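Local coordinates for glycoside hydrolase family protein (Novosphingobium sp. PP1Y, PDB 6Q2F) that probably hydrolyses alpha-L-rhamnosides, cleaving terminal L-rhamnose from its substrates, at residues 1015-1019 / 1020-1024; 70-73 / 74-78. All coordinates share one frame; numbering follows the deposited sequence.

Contact 1 of 2, residues 1015-1019 / 1020-1024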
# COMPACT_ATOMS: atom_id res chain seq x y z
N ASP A 1015 -28.71 25.96 -5.91
CA ASP A 1015 -28.01 26.52 -4.76
C ASP A 1015 -28.02 28.04 -4.73
O ASP A 1015 -27.63 28.63 -3.72
CB ASP A 1015 -26.57 26.02 -4.74
CG ASP A 1015 -25.84 26.34 -6.01
OD1 ASP A 1015 -26.13 25.68 -7.03
OD2 ASP A 1015 -24.97 27.24 -6.00
N LYS A 1016 -28.44 28.71 -5.81
CA LYS A 1016 -28.61 30.15 -5.80
C LYS A 1016 -30.07 30.55 -5.56
O LYS A 1016 -30.40 31.73 -5.68
CB LYS A 1016 -28.10 30.76 -7.10
CG LYS A 1016 -26.61 30.54 -7.35
CD LYS A 1016 -25.76 31.27 -6.30
CE LYS A 1016 -24.26 31.22 -6.62
NZ LYS A 1016 -23.53 30.22 -5.79
N SER A 1017 -30.93 29.61 -5.19
CA SER A 1017 -32.34 29.92 -5.06
C SER A 1017 -32.61 30.82 -3.85
O SER A 1017 -31.92 30.75 -2.82
CB SER A 1017 -33.16 28.63 -4.92
OG SER A 1017 -34.51 28.91 -4.59
N ALA A 1018 -33.64 31.66 -3.99
CA ALA A 1018 -34.14 32.45 -2.87
C ALA A 1018 -34.77 31.56 -1.81
O ALA A 1018 -34.74 31.90 -0.62
CB ALA A 1018 -35.15 33.49 -3.38
N ASP A 1019 -35.35 30.44 -2.21
CA ASP A 1019 -36.01 29.54 -1.27
C ASP A 1019 -34.98 28.65 -0.58
O ASP A 1019 -34.31 27.86 -1.26
CB ASP A 1019 -37.04 28.69 -2.01
CG ASP A 1019 -37.84 27.78 -1.09
OD1 ASP A 1019 -37.48 27.63 0.09
OD2 ASP A 1019 -38.83 27.20 -1.58
N PRO A 1020 -34.82 28.74 0.74
CA PRO A 1020 -33.82 27.89 1.43
C PRO A 1020 -34.06 26.40 1.27
O PRO A 1020 -33.09 25.63 1.26
CB PRO A 1020 -33.93 28.33 2.90
CG PRO A 1020 -35.22 29.10 3.01
CD PRO A 1020 -35.45 29.71 1.66
N GLY A 1021 -35.32 25.96 1.16
CA GLY A 1021 -35.58 24.55 0.94
C GLY A 1021 -35.11 24.05 -0.41
O GLY A 1021 -34.78 22.87 -0.56
N VAL A 1022 -35.07 24.94 -1.41
CA VAL A 1022 -34.49 24.61 -2.71
C VAL A 1022 -32.98 24.80 -2.68
O VAL A 1022 -32.22 23.95 -3.14
CB VAL A 1022 -35.15 25.44 -3.83
CG1 VAL A 1022 -34.43 25.24 -5.15
CG2 VAL A 1022 -36.62 25.08 -3.98
N LYS A 1023 -32.53 25.93 -2.12
CA LYS A 1023 -31.11 26.26 -2.05
C LYS A 1023 -30.29 25.12 -1.46
O LYS A 1023 -29.23 24.75 -1.99
CB LYS A 1023 -30.94 27.54 -1.22
CG LYS A 1023 -29.51 27.98 -0.93
CD LYS A 1023 -29.53 29.32 -0.17
CE LYS A 1023 -28.12 29.80 0.18
NZ LYS A 1023 -27.26 29.95 -1.02
N TYR A 1024 -30.77 24.55 -0.36
CA TYR A 1024 -30.01 23.57 0.39
C TYR A 1024 -30.45 22.15 0.08
O TYR A 1024 -30.11 21.23 0.83
CB TYR A 1024 -30.14 23.85 1.89
CG TYR A 1024 -29.54 25.19 2.30
CD1 TYR A 1024 -28.18 25.44 2.15
CD2 TYR A 1024 -30.33 26.19 2.85
CE1 TYR A 1024 -27.63 26.65 2.53
CE2 TYR A 1024 -29.79 27.42 3.23
CZ TYR A 1024 -28.43 27.63 3.08
OH TYR A 1024 -27.87 28.83 3.45
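The carbonyl oxygen of Asp1019 is shared by two amides of the short helix that begins at Pro1020. Lys1023 N meets Asp1019 O nearly head-on at 2.8 Å (N-H...O angle 170°), whereas Val1022 N makes a weak, bent bond of 3.0 Å to that same Asp1019 O. Asp1019 is the N-cap of the helix. With CG anti to the backbone N (chi1 -177°), its carboxylate swings beside the first turn and OD1 accepts from Gly1021 N at 2.9 Å, the N-H arriving well off the plane of the carboxylate. Just ahead, Ser1017 forms an ST turn, its OG accepting from Asp1019 N, and its CB packs against Val1022 CG1 at 3.6 Å. The loop, which connects strands 1005-1008 and 1028-1037 of the C-terminal beta-sandwich, a probable galactose-binding-like domain, is thus folded closely onto the helix. Lys1023 ties the helix back to the start of this segment: its chain runs extended past Asp1015, with CG over one face of the Tyr1024 ring, then bends at chi4 (58°) to place NZ 3.0 Å from Asp1015 O. Replacing it with an alanine would probably leave Asp1015 O without this ammonium donor and that face of Tyr1024 with less cover. The Asp1015 carboxylate turns elsewhere, to Ser1130 N through OD1 and to Lys1016 NZ through a weak salt bridge, while Asp1015 CA makes a C-H...O contact of 3.5 Å with Lys1023 O.

Contact 2 of 2, residues 70-73 / 74-78; sequences GIRK and DLEWM
The Arg72 guanidinium and the Glu76 carboxylate, one helical turn apart, are inclined by only 23°, yet they form no salt bridge. Glu76 OE1 lies 4.2 Å from Arg72 NE and far off the plane of the guanidinium, so the two charges are near but no hydrogen of Arg72 is directed at it. What the carboxylate meets instead is a methylene: Arg72 CG stands over it, 3.4 Å from Glu76 CD and 3.5 Å from each of OE1 and OE2. The guanidinium reaches past to Glu120 of helix 108-124, and OE1 has a long, weak pairing with Arg123. Both residues lie on helix 68-81, which links parallel strands 56-62 and 85-91 as a beta-alpha-beta unit of the (beta/alpha)8 barrel. Along this helix Asp74 N bonds to Gly70 O at 2.8 Å, and the Asp74 side chain, CG anti to its own carbonyl carbon (chi1 -75°), folds back so that CG sits 3.2 Å from that same Gly70 O. The buried carboxylate is heavily gripped: OD1 pairs with Arg703, while OD2 is hydrogen-bonded to Trp59 NE1, His682 ND1 and Val683 N. On the inward-facing side, Ile71 CG2 approaches Leu75 CD1 at 4.3 Å, the two side chains also resting on Trp61 and Trp59 of strand 56-62, respectively.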
# COMPACT_ATOMS: atom_id res chain seq x y z
N GLY A 70 -31.29 -3.78 8.65
CA GLY A 70 -30.40 -2.95 7.86
C GLY A 70 -29.48 -3.75 6.95
O GLY A 70 -29.16 -3.30 5.85
N ILE A 71 -29.05 -4.93 7.40
CA ILE A 71 -28.17 -5.77 6.61
C ILE A 71 -28.85 -6.15 5.30
O ILE A 71 -28.24 -6.10 4.22
CB ILE A 71 -27.76 -7.01 7.41
CG1 ILE A 71 -26.80 -6.62 8.55
CG2 ILE A 71 -27.13 -8.06 6.49
CD1 ILE A 71 -26.52 -7.76 9.53
N ARG A 72 -30.12 -6.55 5.38
CA ARG A 72 -30.86 -6.90 4.18
C ARG A 72 -30.99 -5.71 3.24
O ARG A 72 -30.77 -5.85 2.03
CB ARG A 72 -32.23 -7.44 4.56
CG ARG A 72 -33.25 -7.45 3.41
CD ARG A 72 -34.39 -8.43 3.76
NE ARG A 72 -33.93 -9.81 3.64
CZ ARG A 72 -34.54 -10.86 4.17
NH1 ARG A 72 -35.64 -10.71 4.90
NH2 ARG A 72 -34.04 -12.07 3.98
N LYS A 73 -31.37 -4.54 3.77
CA LYS A 73 -31.52 -3.36 2.92
C LYS A 73 -30.18 -2.92 2.33
O LYS A 73 -30.12 -2.47 1.19
CB LYS A 73 -32.17 -2.22 3.70
CG LYS A 73 -33.61 -2.51 4.11
CD LYS A 73 -34.04 -1.60 5.27
CE LYS A 73 -35.53 -1.74 5.55
NZ LYS A 73 -35.94 -0.85 6.70
N ASP A 74 -29.09 -3.03 3.11
CA ASP A 74 -27.76 -2.81 2.54
C ASP A 74 -27.51 -3.73 1.36
O ASP A 74 -27.10 -3.28 0.28
CB ASP A 74 -26.68 -3.06 3.59
CG ASP A 74 -26.56 -1.94 4.60
OD1 ASP A 74 -27.28 -0.93 4.48
OD2 ASP A 74 -25.71 -2.08 5.51
N LEU A 75 -27.71 -5.04 1.55
CA LEU A 75 -27.31 -5.97 0.50
C LEU A 75 -28.28 -5.92 -0.68
O LEU A 75 -27.87 -6.14 -1.82
CB LEU A 75 -27.18 -7.38 1.07
CG LEU A 75 -25.80 -7.73 1.64
CD1 LEU A 75 -25.40 -6.79 2.78
CD2 LEU A 75 -25.75 -9.18 2.09
N GLU A 76 -29.55 -5.60 -0.43
CA GLU A 76 -30.47 -5.39 -1.54
C GLU A 76 -30.11 -4.13 -2.32
O GLU A 76 -30.27 -4.10 -3.55
CB GLU A 76 -31.92 -5.32 -1.04
CG GLU A 76 -32.48 -6.67 -0.55
CD GLU A 76 -33.82 -6.51 0.15
OE1 GLU A 76 -34.58 -7.49 0.19
OE2 GLU A 76 -34.10 -5.40 0.64
N TRP A 77 -29.65 -3.08 -1.63
CA TRP A 77 -29.17 -1.89 -2.35
C TRP A 77 -27.99 -2.24 -3.26
O TRP A 77 -27.94 -1.81 -4.42
CB TRP A 77 -28.78 -0.79 -1.37
CG TRP A 77 -28.08 0.34 -2.08
CD1 TRP A 77 -28.64 1.26 -2.91
CD2 TRP A 77 -26.67 0.65 -2.04
NE1 TRP A 77 -27.68 2.12 -3.40
CE2 TRP A 77 -26.47 1.77 -2.88
CE3 TRP A 77 -25.58 0.09 -1.40
CZ2 TRP A 77 -25.20 2.34 -3.07
CZ3 TRP A 77 -24.33 0.65 -1.59
CH2 TRP A 77 -24.15 1.76 -2.41
N MSE A 78 -27.05 -3.03 -2.75
CA MSE A 78 -25.85 -3.41 -3.49
C MSE A 78 -26.20 -4.17 -4.75
O MSE A 78 -25.57 -3.99 -5.79
CB MSE A 78 -24.93 -4.26 -2.62
CG MSE A 78 -24.24 -3.51 -1.51
SE MSE A 78 -23.20 -4.73 -0.32
CE MSE A 78 -22.80 -3.50 1.12

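Both contacts are local, within separate domains, with centres about 32 Å apart and nearest atoms about 20 Å apart, so they do not touch. Both lie on the same side of the chain's centre. Contact 2 is the nearer, its centre about 29 Å from that of the chain, and belongs to a helix packed outside the barrel; contact 1, about 43 Å out, sits in a loop and short helix of the C-terminal beta-sandwich. The sodium ion is bound by Asp503, Ser504, Glu583, Glu586 and Glu644, on or just after strands of the same barrel that helix 68-81 flanks. Neither contact supplies a sodium ligand; 70-78 shares the barrel with the site, whereas 1015-1024 belongs to what is probably an accessory domain.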